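Local coordinates for protein folylpolyglutamate synthase/dihydrofolate synthase (Thermotoga maritima, PDB 1O5Z) that probably joins glutamate to dihydropteroate and to tetrahydrofolate polyglutamates, using ATP and magnesium, in folate biosynthesis, at residues S71-S76 with K281-T286; N250-C255 with E274-A279; N301-N304 with F308-L311. All coordinates share one frame; numbering follows the deposited sequence.

Interaction 1 of 3, residues S71-S76 with K281-T286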
ATOM      1  N   SER A  71      -9.128   2.516  -7.711  1.00 45.92           N
ATOM      2  CA  SER A  71      -8.635   2.325  -9.083  1.00 46.59           C
ATOM      3  C   SER A  71      -9.337   1.197  -9.717  1.00 44.93           C
ATOM      4  O   SER A  71      -9.681   1.290 -10.827  1.00 45.21           O
ATOM      5  CB  SER A  71      -7.133   1.994  -9.170  1.00 46.18           C
ATOM      6  OG  SER A  71      -6.423   2.924  -8.370  1.00 53.61           O
ATOM      7  N   ASN A  72      -9.408   0.073  -9.027  1.00 44.71           N
ATOM      8  CA  ASN A  72     -10.019  -1.116  -9.576  1.00 44.28           C
ATOM      9  C   ASN A  72     -11.452  -0.928 -10.001  1.00 43.41           C
ATOM     10  O   ASN A  72     -11.839  -1.414 -11.061  1.00 41.56           O
ATOM     11  CB  ASN A  72      -9.845  -2.299  -8.626  1.00 45.00           C
ATOM     12  CG  ASN A  72      -8.579  -3.049  -8.955  1.00 46.32           C
ATOM     13  OD1 ASN A  72      -8.452  -3.539 -10.089  1.00 45.36           O
ATOM     14  ND2 ASN A  72      -7.618  -3.066  -8.047  1.00 43.57           N
ATOM     15  N   ILE A  73     -12.207  -0.154  -9.235  1.00 43.05           N
ATOM     16  CA  ILE A  73     -13.600   0.091  -9.583  1.00 43.52           C
ATOM     17  C   ILE A  73     -13.715   0.960 -10.861  1.00 43.15           C
ATOM     18  O   ILE A  73     -14.529   0.696 -11.750  1.00 41.28           O
ATOM     19  CB  ILE A  73     -14.332   0.751  -8.421  1.00 43.92           C
ATOM     20  CG1 ILE A  73     -14.500  -0.250  -7.273  1.00 45.05           C
ATOM     21  CG2 ILE A  73     -15.728   1.276  -8.875  1.00 44.65           C
ATOM     22  CD1 ILE A  73     -14.986   0.407  -5.975  1.00 44.51           C
ATOM     23  N   LEU A  74     -12.880   2.001 -10.928  1.00 42.88           N
ATOM     24  CA  LEU A  74     -12.881   2.873 -12.080  1.00 43.49           C
ATOM     25  C   LEU A  74     -12.356   2.197 -13.310  1.00 42.68           C
ATOM     26  O   LEU A  74     -12.866   2.425 -14.402  1.00 43.41           O
ATOM     27  CB  LEU A  74     -12.021   4.089 -11.801  1.00 44.38           C
ATOM     28  CG  LEU A  74     -12.526   5.061 -10.725  1.00 44.30           C
ATOM     29  CD1 LEU A  74     -11.378   5.991 -10.348  1.00 44.40           C
ATOM     30  CD2 LEU A  74     -13.704   5.876 -11.224  1.00 45.21           C
ATOM     31  N   VAL A  75     -11.347   1.355 -13.145  1.00 41.79           N
ATOM     32  CA  VAL A  75     -10.869   0.524 -14.271  1.00 42.05           C
ATOM     33  C   VAL A  75     -11.993  -0.398 -14.795  1.00 41.24           C
ATOM     34  O   VAL A  75     -12.179  -0.483 -15.981  1.00 39.43           O
ATOM     35  CB  VAL A  75      -9.609  -0.278 -13.919  1.00 41.62           C
ATOM     36  CG1 VAL A  75      -9.349  -1.419 -14.960  1.00 41.54           C
ATOM     37  CG2 VAL A  75      -8.424   0.670 -13.853  1.00 41.72           C
ATOM     38  N   SER A  76     -12.756  -1.032 -13.897  1.00 41.82           N
ATOM     39  CA  SER A  76     -13.907  -1.838 -14.311  1.00 42.63           C
ATOM     40  C   SER A  76     -14.928  -0.991 -15.007  1.00 43.02           C
ATOM     41  O   SER A  76     -15.578  -1.510 -15.890  1.00 43.72           O
ATOM     42  CB  SER A  76     -14.636  -2.546 -13.170  1.00 42.69           C
ATOM     43  OG  SER A  76     -13.715  -3.185 -12.350  1.00 46.78           O
ATOM     44  N   LYS A 281     -17.494   5.591  -0.593  1.00 44.36           N
ATOM     45  CA  LYS A 281     -17.736   7.016  -0.285  1.00 44.10           C
ATOM     46  C   LYS A 281     -16.806   7.921  -1.084  1.00 43.51           C
ATOM     47  O   LYS A 281     -17.237   8.903  -1.633  1.00 42.87           O
ATOM     48  CB  LYS A 281     -17.630   7.323   1.203  1.00 44.31           C
ATOM     49  CG  LYS A 281     -18.189   8.728   1.688  1.00 45.15           C
ATOM     50  CD  LYS A 281     -19.131   9.533   0.723  1.00 46.69           C
ATOM     51  CE  LYS A 281     -20.547   9.208   0.848  1.00 45.35           C
ATOM     52  NZ  LYS A 281     -21.341   9.733  -0.332  1.00 43.72           N
ATOM     53  N   THR A 282     -15.532   7.584  -1.181  1.00 43.84           N
ATOM     54  CA  THR A 282     -14.639   8.408  -1.919  1.00 44.38           C
ATOM     55  C   THR A 282     -15.203   8.610  -3.316  1.00 44.88           C
ATOM     56  O   THR A 282     -15.303   9.722  -3.801  1.00 45.54           O
ATOM     57  CB  THR A 282     -13.293   7.746  -1.936  1.00 45.35           C
ATOM     58  OG1 THR A 282     -12.711   7.806  -0.607  1.00 44.25           O
ATOM     59  CG2 THR A 282     -12.310   8.511  -2.881  1.00 46.42           C
ATOM     60  N   LEU A 283     -15.663   7.517  -3.908  1.00 45.31           N
ATOM     61  CA  LEU A 283     -16.201   7.486  -5.271  1.00 45.55           C
ATOM     62  C   LEU A 283     -17.548   8.219  -5.390  1.00 45.14           C
ATOM     63  O   LEU A 283     -17.773   8.965  -6.366  1.00 44.42           O
ATOM     64  CB  LEU A 283     -16.312   6.027  -5.767  1.00 45.78           C
ATOM     65  CG  LEU A 283     -14.963   5.382  -6.187  1.00 46.33           C
ATOM     66  CD1 LEU A 283     -15.054   3.905  -6.512  1.00 46.59           C
ATOM     67  CD2 LEU A 283     -14.370   6.095  -7.343  1.00 44.56           C
ATOM     68  N   GLU A 284     -18.428   8.034  -4.416  1.00 44.46           N
ATOM     69  CA  GLU A 284     -19.664   8.833  -4.378  1.00 44.29           C
ATOM     70  C   GLU A 284     -19.391  10.345  -4.341  1.00 44.89           C
ATOM     71  O   GLU A 284     -19.956  11.114  -5.130  1.00 44.50           O
ATOM     72  CB  GLU A 284     -20.524   8.439  -3.180  1.00 44.11           C
ATOM     73  CG  GLU A 284     -21.080   7.013  -3.255  1.00 43.71           C
ATOM     74  CD  GLU A 284     -21.963   6.652  -2.081  1.00 43.28           C
ATOM     75  OE1 GLU A 284     -21.886   7.290  -1.005  1.00 39.72           O
ATOM     76  OE2 GLU A 284     -22.762   5.727  -2.241  1.00 44.16           O
ATOM     77  N   ALA A 285     -18.493  10.757  -3.441  1.00 45.90           N
ATOM     78  CA  ALA A 285     -18.153  12.170  -3.196  1.00 46.47           C
ATOM     79  C   ALA A 285     -17.566  12.877  -4.406  1.00 47.85           C
ATOM     80  O   ALA A 285     -17.491  14.094  -4.478  1.00 49.02           O
ATOM     81  CB  ALA A 285     -17.154  12.259  -2.043  1.00 46.50           C
ATOM     82  N   THR A 286     -17.090  12.089  -5.331  1.00 49.21           N
ATOM     83  CA  THR A 286     -16.335  12.557  -6.471  1.00 50.41           C
ATOM     84  C   THR A 286     -17.289  13.007  -7.610  1.00 51.06           C
ATOM     85  O   THR A 286     -16.917  13.839  -8.453  1.00 51.72           O
ATOM     86  CB  THR A 286     -15.461  11.353  -6.843  1.00 50.83           C
ATOM     87  OG1 THR A 286     -14.157  11.747  -7.284  1.00 54.62           O
ATOM     88  CG2 THR A 286     -16.076  10.526  -7.904  1.00 46.73           C
TER

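Interaction 2 of 3, residues N250-C255 with E274-A279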
ATOM      1  N   ASN A 250     -15.682 -12.243   1.300  1.00 49.85           N
ATOM      2  CA  ASN A 250     -16.085 -11.486   2.471  1.00 48.94           C
ATOM      3  C   ASN A 250     -17.199 -10.540   2.115  1.00 48.77           C
ATOM      4  O   ASN A 250     -17.043  -9.634   1.327  1.00 47.35           O
ATOM      5  CB  ASN A 250     -14.904 -10.725   3.050  1.00 48.82           C
ATOM      6  CG  ASN A 250     -13.761 -11.652   3.438  1.00 48.47           C
ATOM      7  OD1 ASN A 250     -13.823 -12.310   4.491  1.00 46.05           O
ATOM      8  ND2 ASN A 250     -12.748 -11.757   2.564  1.00 45.11           N
ATOM      9  N   ARG A 251     -18.328 -10.759   2.751  1.00 48.90           N
ATOM     10  CA  ARG A 251     -19.581 -10.252   2.279  1.00 50.25           C
ATOM     11  C   ARG A 251     -20.081  -9.150   3.231  1.00 48.85           C
ATOM     12  O   ARG A 251     -20.033  -9.295   4.452  1.00 49.28           O
ATOM     13  CB  ARG A 251     -20.512 -11.446   2.131  1.00 50.19           C
ATOM     14  CG  ARG A 251     -21.817 -11.231   1.440  1.00 52.72           C
ATOM     15  CD  ARG A 251     -22.532 -12.570   1.098  1.00 55.71           C
ATOM     16  NE  ARG A 251     -21.650 -13.583   0.468  1.00 61.05           N
ATOM     17  CZ  ARG A 251     -21.414 -13.735  -0.860  1.00 63.56           C
ATOM     18  NH1 ARG A 251     -21.977 -12.953  -1.793  1.00 65.51           N
ATOM     19  NH2 ARG A 251     -20.587 -14.696  -1.253  1.00 63.48           N
ATOM     20  N   PHE A 252     -20.508  -8.028   2.655  1.00 48.26           N
ATOM     21  CA  PHE A 252     -20.987  -6.870   3.415  1.00 46.49           C
ATOM     22  C   PHE A 252     -22.023  -6.017   2.661  1.00 45.46           C
ATOM     23  O   PHE A 252     -22.128  -6.089   1.437  1.00 44.27           O
ATOM     24  CB  PHE A 252     -19.801  -6.015   3.866  1.00 46.24           C
ATOM     25  CG  PHE A 252     -19.072  -5.357   2.751  1.00 45.29           C
ATOM     26  CD1 PHE A 252     -18.278  -6.108   1.874  1.00 46.33           C
ATOM     27  CD2 PHE A 252     -19.190  -3.972   2.551  1.00 45.76           C
ATOM     28  CE1 PHE A 252     -17.570  -5.469   0.793  1.00 45.36           C
ATOM     29  CE2 PHE A 252     -18.517  -3.316   1.487  1.00 43.62           C
ATOM     30  CZ  PHE A 252     -17.699  -4.075   0.609  1.00 45.61           C
ATOM     31  N   ASP A 253     -22.804  -5.245   3.430  1.00 44.96           N
ATOM     32  CA  ASP A 253     -23.667  -4.178   2.900  1.00 44.37           C
ATOM     33  C   ASP A 253     -22.964  -2.828   3.050  1.00 44.11           C
ATOM     34  O   ASP A 253     -22.171  -2.645   3.972  1.00 43.99           O
ATOM     35  CB  ASP A 253     -25.007  -4.112   3.643  1.00 44.38           C
ATOM     36  CG  ASP A 253     -25.720  -5.431   3.675  1.00 44.71           C
ATOM     37  OD1 ASP A 253     -25.468  -6.269   2.776  1.00 45.89           O
ATOM     38  OD2 ASP A 253     -26.541  -5.725   4.577  1.00 45.54           O
ATOM     39  N   TYR A 254     -23.251  -1.901   2.140  1.00 44.26           N
ATOM     40  CA  TYR A 254     -22.765  -0.522   2.214  1.00 44.66           C
ATOM     41  C   TYR A 254     -23.957   0.441   2.225  1.00 45.12           C
ATOM     42  O   TYR A 254     -24.910   0.212   1.488  1.00 44.94           O
ATOM     43  CB  TYR A 254     -21.869  -0.220   1.010  1.00 44.21           C
ATOM     44  CG  TYR A 254     -21.513   1.254   0.869  1.00 43.86           C
ATOM     45  CD1 TYR A 254     -20.453   1.814   1.587  1.00 42.87           C
ATOM     46  CD2 TYR A 254     -22.243   2.086   0.023  1.00 42.92           C
ATOM     47  CE1 TYR A 254     -20.121   3.181   1.451  1.00 43.95           C
ATOM     48  CE2 TYR A 254     -21.937   3.430  -0.117  1.00 43.02           C
ATOM     49  CZ  TYR A 254     -20.879   3.977   0.601  1.00 43.73           C
ATOM     50  OH  TYR A 254     -20.596   5.307   0.457  1.00 44.67           O
ATOM     51  N   CYS A 255     -23.904   1.492   3.051  1.00 46.02           N
ATOM     52  CA  CYS A 255     -24.884   2.593   3.047  1.00 46.93           C
ATOM     53  C   CYS A 255     -24.195   3.930   2.878  1.00 47.23           C
ATOM     54  O   CYS A 255     -23.532   4.384   3.789  1.00 47.23           O
ATOM     55  CB  CYS A 255     -25.641   2.659   4.371  1.00 47.48           C
ATOM     56  SG  CYS A 255     -26.602   1.193   4.778  1.00 53.59           S
ATOM     57  N   GLU A 274     -14.081  -2.068   5.911  1.00 43.03           N
ATOM     58  CA  GLU A 274     -14.157  -0.639   6.158  1.00 43.56           C
ATOM     59  C   GLU A 274     -13.428   0.168   5.097  1.00 42.75           C
ATOM     60  O   GLU A 274     -13.864   1.239   4.718  1.00 43.63           O
ATOM     61  CB  GLU A 274     -13.655  -0.309   7.567  1.00 43.66           C
ATOM     62  CG  GLU A 274     -14.637  -0.775   8.618  1.00 46.28           C
ATOM     63  CD  GLU A 274     -14.575   0.009   9.902  1.00 50.56           C
ATOM     64  OE1 GLU A 274     -13.664   0.834  10.087  1.00 53.94           O
ATOM     65  OE2 GLU A 274     -15.453  -0.202  10.750  1.00 53.29           O
ATOM     66  N   ASN A 275     -12.305  -0.325   4.618  1.00 42.59           N
ATOM     67  CA  ASN A 275     -11.595   0.378   3.574  1.00 42.56           C
ATOM     68  C   ASN A 275     -12.492   0.436   2.355  1.00 42.52           C
ATOM     69  O   ASN A 275     -12.524   1.404   1.652  1.00 43.19           O
ATOM     70  CB  ASN A 275     -10.298  -0.357   3.239  1.00 41.96           C
ATOM     71  CG  ASN A 275      -9.217  -0.198   4.327  1.00 43.18           C
ATOM     72  OD1 ASN A 275      -8.244  -0.947   4.371  1.00 46.33           O
ATOM     73  ND2 ASN A 275      -9.395   0.742   5.192  1.00 40.90           N
ATOM     74  N   ALA A 276     -13.192  -0.652   2.082  1.00 43.93           N
ATOM     75  CA  ALA A 276     -14.180  -0.700   0.986  1.00 44.04           C
ATOM     76  C   ALA A 276     -15.294   0.368   1.131  1.00 43.83           C
ATOM     77  O   ALA A 276     -15.560   1.083   0.187  1.00 43.84           O
ATOM     78  CB  ALA A 276     -14.785  -2.102   0.851  1.00 44.78           C
ATOM     79  N   GLY A 277     -15.878   0.526   2.311  1.00 43.87           N
ATOM     80  CA  GLY A 277     -16.804   1.650   2.546  1.00 43.95           C
ATOM     81  C   GLY A 277     -16.151   3.003   2.252  1.00 43.18           C
ATOM     82  O   GLY A 277     -16.719   3.881   1.657  1.00 42.36           O
ATOM     83  N   VAL A 278     -14.948   3.183   2.729  1.00 44.02           N
ATOM     84  CA  VAL A 278     -14.231   4.433   2.470  1.00 44.21           C
ATOM     85  C   VAL A 278     -14.046   4.665   0.977  1.00 43.78           C
ATOM     86  O   VAL A 278     -14.217   5.784   0.512  1.00 44.97           O
ATOM     87  CB  VAL A 278     -12.840   4.475   3.176  1.00 43.94           C
ATOM     88  CG1 VAL A 278     -12.096   5.758   2.817  1.00 44.36           C
ATOM     89  CG2 VAL A 278     -13.002   4.383   4.643  1.00 44.25           C
ATOM     90  N   ALA A 279     -13.659   3.617   0.246  1.00 43.42           N
ATOM     91  CA  ALA A 279     -13.469   3.680  -1.208  1.00 43.13           C
ATOM     92  C   ALA A 279     -14.768   4.080  -1.950  1.00 43.97           C
ATOM     93  O   ALA A 279     -14.743   4.864  -2.912  1.00 44.20           O
ATOM     94  CB  ALA A 279     -12.956   2.350  -1.708  1.00 41.90           C
TER

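Interaction 3 of 3, residues N301-N304 with F308-L311. With SO4 (sulfate ion), chain C.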
ATOM      1  N   ASN A 301     -11.827  -7.513  -7.313  1.00 47.64           N
ATOM      2  CA  ASN A 301     -10.505  -7.496  -7.989  1.00 47.55           C
ATOM      3  C   ASN A 301      -9.406  -6.845  -7.177  1.00 47.30           C
ATOM      4  O   ASN A 301      -8.243  -7.123  -7.397  1.00 47.27           O
ATOM      5  CB  ASN A 301     -10.579  -6.723  -9.306  1.00 47.18           C
ATOM      6  CG  ASN A 301     -11.256  -7.477 -10.428  1.00 45.30           C
ATOM      7  OD1 ASN A 301     -11.565  -8.656 -10.348  1.00 46.23           O
ATOM      8  ND2 ASN A 301     -11.475  -6.769 -11.511  1.00 42.82           N
ATOM      9  N   ALA A 302      -9.786  -5.957  -6.264  1.00 47.95           N
ATOM     10  CA  ALA A 302      -8.832  -5.318  -5.359  1.00 48.41           C
ATOM     11  C   ALA A 302      -7.922  -6.304  -4.600  1.00 48.49           C
ATOM     12  O   ALA A 302      -8.370  -7.350  -4.087  1.00 47.51           O
ATOM     13  CB  ALA A 302      -9.546  -4.440  -4.357  1.00 48.34           C
ATOM     14  N   LYS A 303      -6.663  -5.904  -4.490  1.00 48.59           N
ATOM     15  CA  LYS A 303      -5.637  -6.713  -3.884  1.00 50.65           C
ATOM     16  C   LYS A 303      -4.642  -5.781  -3.210  1.00 50.46           C
ATOM     17  O   LYS A 303      -4.197  -4.829  -3.837  1.00 52.64           O
ATOM     18  CB  LYS A 303      -4.924  -7.482  -4.971  1.00 50.02           C
ATOM     19  CG  LYS A 303      -3.876  -8.464  -4.409  1.00 54.38           C
ATOM     20  CD  LYS A 303      -3.361  -9.446  -5.486  1.00 55.34           C
ATOM     21  CE  LYS A 303      -4.327 -10.678  -5.678  1.00 60.54           C
ATOM     22  NZ  LYS A 303      -4.525 -10.987  -7.149  1.00 62.86           N
ATOM     23  N   ASN A 304      -4.308  -6.037  -1.944  1.00 50.49           N
ATOM     24  CA  ASN A 304      -3.277  -5.303  -1.265  1.00 49.77           C
ATOM     25  C   ASN A 304      -2.147  -6.238  -0.967  1.00 48.83           C
ATOM     26  O   ASN A 304      -2.245  -7.104  -0.096  1.00 48.00           O
ATOM     27  CB  ASN A 304      -3.813  -4.673   0.026  1.00 50.98           C
ATOM     28  CG  ASN A 304      -2.912  -3.523   0.541  1.00 52.17           C
ATOM     29  OD1 ASN A 304      -1.878  -3.206  -0.062  1.00 58.12           O
ATOM     30  ND2 ASN A 304      -3.297  -2.923   1.655  1.00 56.12           N
ATOM     31  N   PHE A 308      -1.961  -9.299   4.614  1.00 50.50           N
ATOM     32  CA  PHE A 308      -2.852 -10.423   4.974  1.00 49.50           C
ATOM     33  C   PHE A 308      -3.433 -10.961   3.730  1.00 48.22           C
ATOM     34  O   PHE A 308      -4.657 -11.067   3.567  1.00 45.28           O
ATOM     35  CB  PHE A 308      -3.952 -10.087   5.995  1.00 49.80           C
ATOM     36  CG  PHE A 308      -4.558 -11.324   6.623  1.00 50.27           C
ATOM     37  CD1 PHE A 308      -3.791 -12.151   7.425  1.00 48.98           C
ATOM     38  CD2 PHE A 308      -5.869 -11.690   6.366  1.00 50.81           C
ATOM     39  CE1 PHE A 308      -4.321 -13.281   7.984  1.00 47.89           C
ATOM     40  CE2 PHE A 308      -6.390 -12.837   6.933  1.00 51.76           C
ATOM     41  CZ  PHE A 308      -5.590 -13.640   7.723  1.00 48.81           C
ATOM     42  N   GLU A 309      -2.479 -11.285   2.871  1.00 47.58           N
ATOM     43  CA  GLU A 309      -2.720 -11.801   1.566  1.00 48.26           C
ATOM     44  C   GLU A 309      -2.628 -13.292   1.669  1.00 49.02           C
ATOM     45  O   GLU A 309      -1.607 -13.806   2.110  1.00 49.39           O
ATOM     46  CB  GLU A 309      -1.621 -11.333   0.605  1.00 47.66           C
ATOM     47  CG  GLU A 309      -2.147 -11.191  -0.774  1.00 46.34           C
ATOM     48  CD  GLU A 309      -1.075 -11.069  -1.795  1.00 45.41           C
ATOM     49  OE1 GLU A 309       0.047 -10.661  -1.431  1.00 44.41           O
ATOM     50  OE2 GLU A 309      -1.380 -11.399  -2.955  1.00 42.95           O
ATOM     51  N   ILE A 310      -3.674 -13.982   1.252  1.00 50.09           N
ATOM     52  CA  ILE A 310      -3.646 -15.425   1.211  1.00 52.16           C
ATOM     53  C   ILE A 310      -3.584 -15.853  -0.233  1.00 52.61           C
ATOM     54  O   ILE A 310      -4.456 -15.487  -1.003  1.00 53.48           O
ATOM     55  CB  ILE A 310      -4.917 -16.029   1.903  1.00 52.87           C
ATOM     56  CG1 ILE A 310      -4.886 -15.765   3.407  1.00 52.31           C
ATOM     57  CG2 ILE A 310      -4.996 -17.540   1.656  1.00 54.33           C
ATOM     58  CD1 ILE A 310      -5.610 -14.607   3.771  1.00 53.40           C
ATOM     59  N   LEU A 311      -2.584 -16.655  -0.575  1.00 53.55           N
ATOM     60  CA  LEU A 311      -2.390 -17.188  -1.900  1.00 54.86           C
ATOM     61  C   LEU A 311      -2.420 -18.701  -1.824  1.00 55.74           C
ATOM     62  O   LEU A 311      -1.586 -19.283  -1.163  1.00 55.95           O
ATOM     63  CB  LEU A 311      -1.006 -16.803  -2.432  1.00 55.30           C
ATOM     64  CG  LEU A 311      -0.787 -15.670  -3.422  1.00 57.61           C
ATOM     65  CD1 LEU A 311       0.677 -15.731  -3.892  1.00 58.93           C
ATOM     66  CD2 LEU A 311      -1.728 -15.723  -4.625  1.00 60.32           C
TER
HETATM   67  S   SO4 C 502      -2.324   0.018   3.390  1.00 42.19           S
HETATM   68  O1  SO4 C 502      -2.275   0.245   4.827  1.00 43.40           O
HETATM   69  O2  SO4 C 502      -1.472  -1.055   2.933  1.00 43.42           O
HETATM   70  O3  SO4 C 502      -1.857   1.291   2.827  1.00 36.26           O
HETATM   71  O4  SO4 C 502      -3.674  -0.348   2.946  1.00 42.99           O

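Interaction 1 of 3, residues S71-S76 with K281-T286
Leu-283 reaches across to Ile-73 and Leu-74, joining two helices of the Mur ligase middle domain. Helix 63-77 carries the two residues, and Leu-283 lies on helix 271-286. From CB, which points at the partner helix, Leu-283 sends CG anti to its carbonyl carbon (chi1 -76°). The contact is made beyond CG, where the methyls part. Leu-283 CD1 lies 3.5 Å from Ile-73 CD1 and also touches Ile-73 CG2 at 3.6 Å. Leu-283 CD2 lies 3.9 Å from Leu-74 CD2, the two side chains passing in opposite directions. The fork therefore straddles two neighbouring residues. Behind them, Ile-73 rests on Ile-295 and Leu-299 of helix 292-301, and Leu-74 on Val-81, Ile-151 and Val-153 of the central sheet. Some polar groups bond within their own helix. Ser-76 OG donates to Asn-72 O at 2.9 Å, while Ser-76 N reaches the same oxygen from the opposite face. Lys-281 NZ forms a salt bridge with Glu-284 OE1, which also accepts from Glu-257 N. The three touching residues are buried and meet through aliphatic carbon alone, so the fit depends on methyl shape and exclusion of water rather than on directional bonds.

Interaction 2 of 3, residues N250-C255 with E274-A279
Phe-252 and Tyr-254 both point from strand 250-255 at helix 271-286, each ring meeting a different residue of one helical turn. They lie two apart on the strand, so they share its helix-facing side. Phe-252 approaches end first: CZ lies 3.5 Å from Ala-276 CB, with CE2 next at 4.0 Å. The methyl meets the ring obliquely. CG of Phe-252 stands between the backbone N and the carbonyl carbon (chi1 67°), and the ring edge has Asn-250 O in its plane. Tyr-254 is turned differently, with CG anti to the backbone N (chi1 170°). Its CD1 and CE1 lie beside Gly-277, where no side chain intervenes. Tyr-254 CE1 is 3.5 Å from Gly-277 O, again at an oblique angle, and 3.8 Å from Gly-277 CA. Farther along the same helix, Tyr-254 OH hydrogen-bonds Glu-284 OE1. The strand is the middle one of a three-stranded antiparallel sheet, which packs on this helix. From the helix, Ala-279 also touches Met-69 and Val-70 of helix 63-77. The small Ala-276 and Gly-277 let both rings come close. The Phe-252 half is apolar, ring on methyl; the Tyr-254 half sets a ring on bare backbone, its hydroxyl held by Glu-284.

Interaction 3 of 3, residues N301-N304 with F308-L311
Lys-303 and Glu-309 cross obliquely where the linker leaves the middle domain and enters the glutamate ligase domain through a G1 beta bulge, Phe-308 and Glu-309 facing Leu-320. The touch is aliphatic on one side: Lys-303 CD lies 3.8 Å from Glu-309 OE2. The lysine chain bends at chi3 (-83°), and Lys-303 NZ stays 5.3 Å from Glu-309 OE2, too far for a salt bridge. Glu-309 CG also comes to 4.1 Å from Asn-304 O. The carboxylate is fixed by others. Its OE2 pairs with Arg-428 of helix 421-433, and OE1 accepts from Gly-306 N. In the linker, Lys-303 N bonds Asn-68 OD1, tying it to helix 63-77. Asn-304 turns to a sulfate that Gly-62, Gly-64 and Ser-65 hold by their backbone N atoms. This is the P-loop, and the ion, probably from the crystallisation liquor, sits where an ATP phosphate would be expected. A leucine in place of Asn-304 would probably leave the sulfate without its donor from the linker, held from the P-loop side. Asn-304 ND2 meets sulfate O2 at 2.9 Å in a nearly straight bond (168°), and sulfate O4 at 2.9 Å in a weak one bent to 122°.

In the fold
Interactions 1 and 2 are buried and share helix 271-286, which packs on helix 63-77 and on the three-stranded antiparallel sheet. They are also tied by the Tyr-254 to Glu-284 bond. Their chemistry differs: methyl against methyl in interaction 1, aromatic rings against a methyl and a glycine backbone in interaction 2. Interaction 3 is only partly buried and more polar. It lies where the chain passes from the middle domain to the glutamate ligase domain, beside the P-loop. It adjoins interaction 1 through Asn-72, which packs on Asn-301 and Ala-302, but does not touch interaction 2.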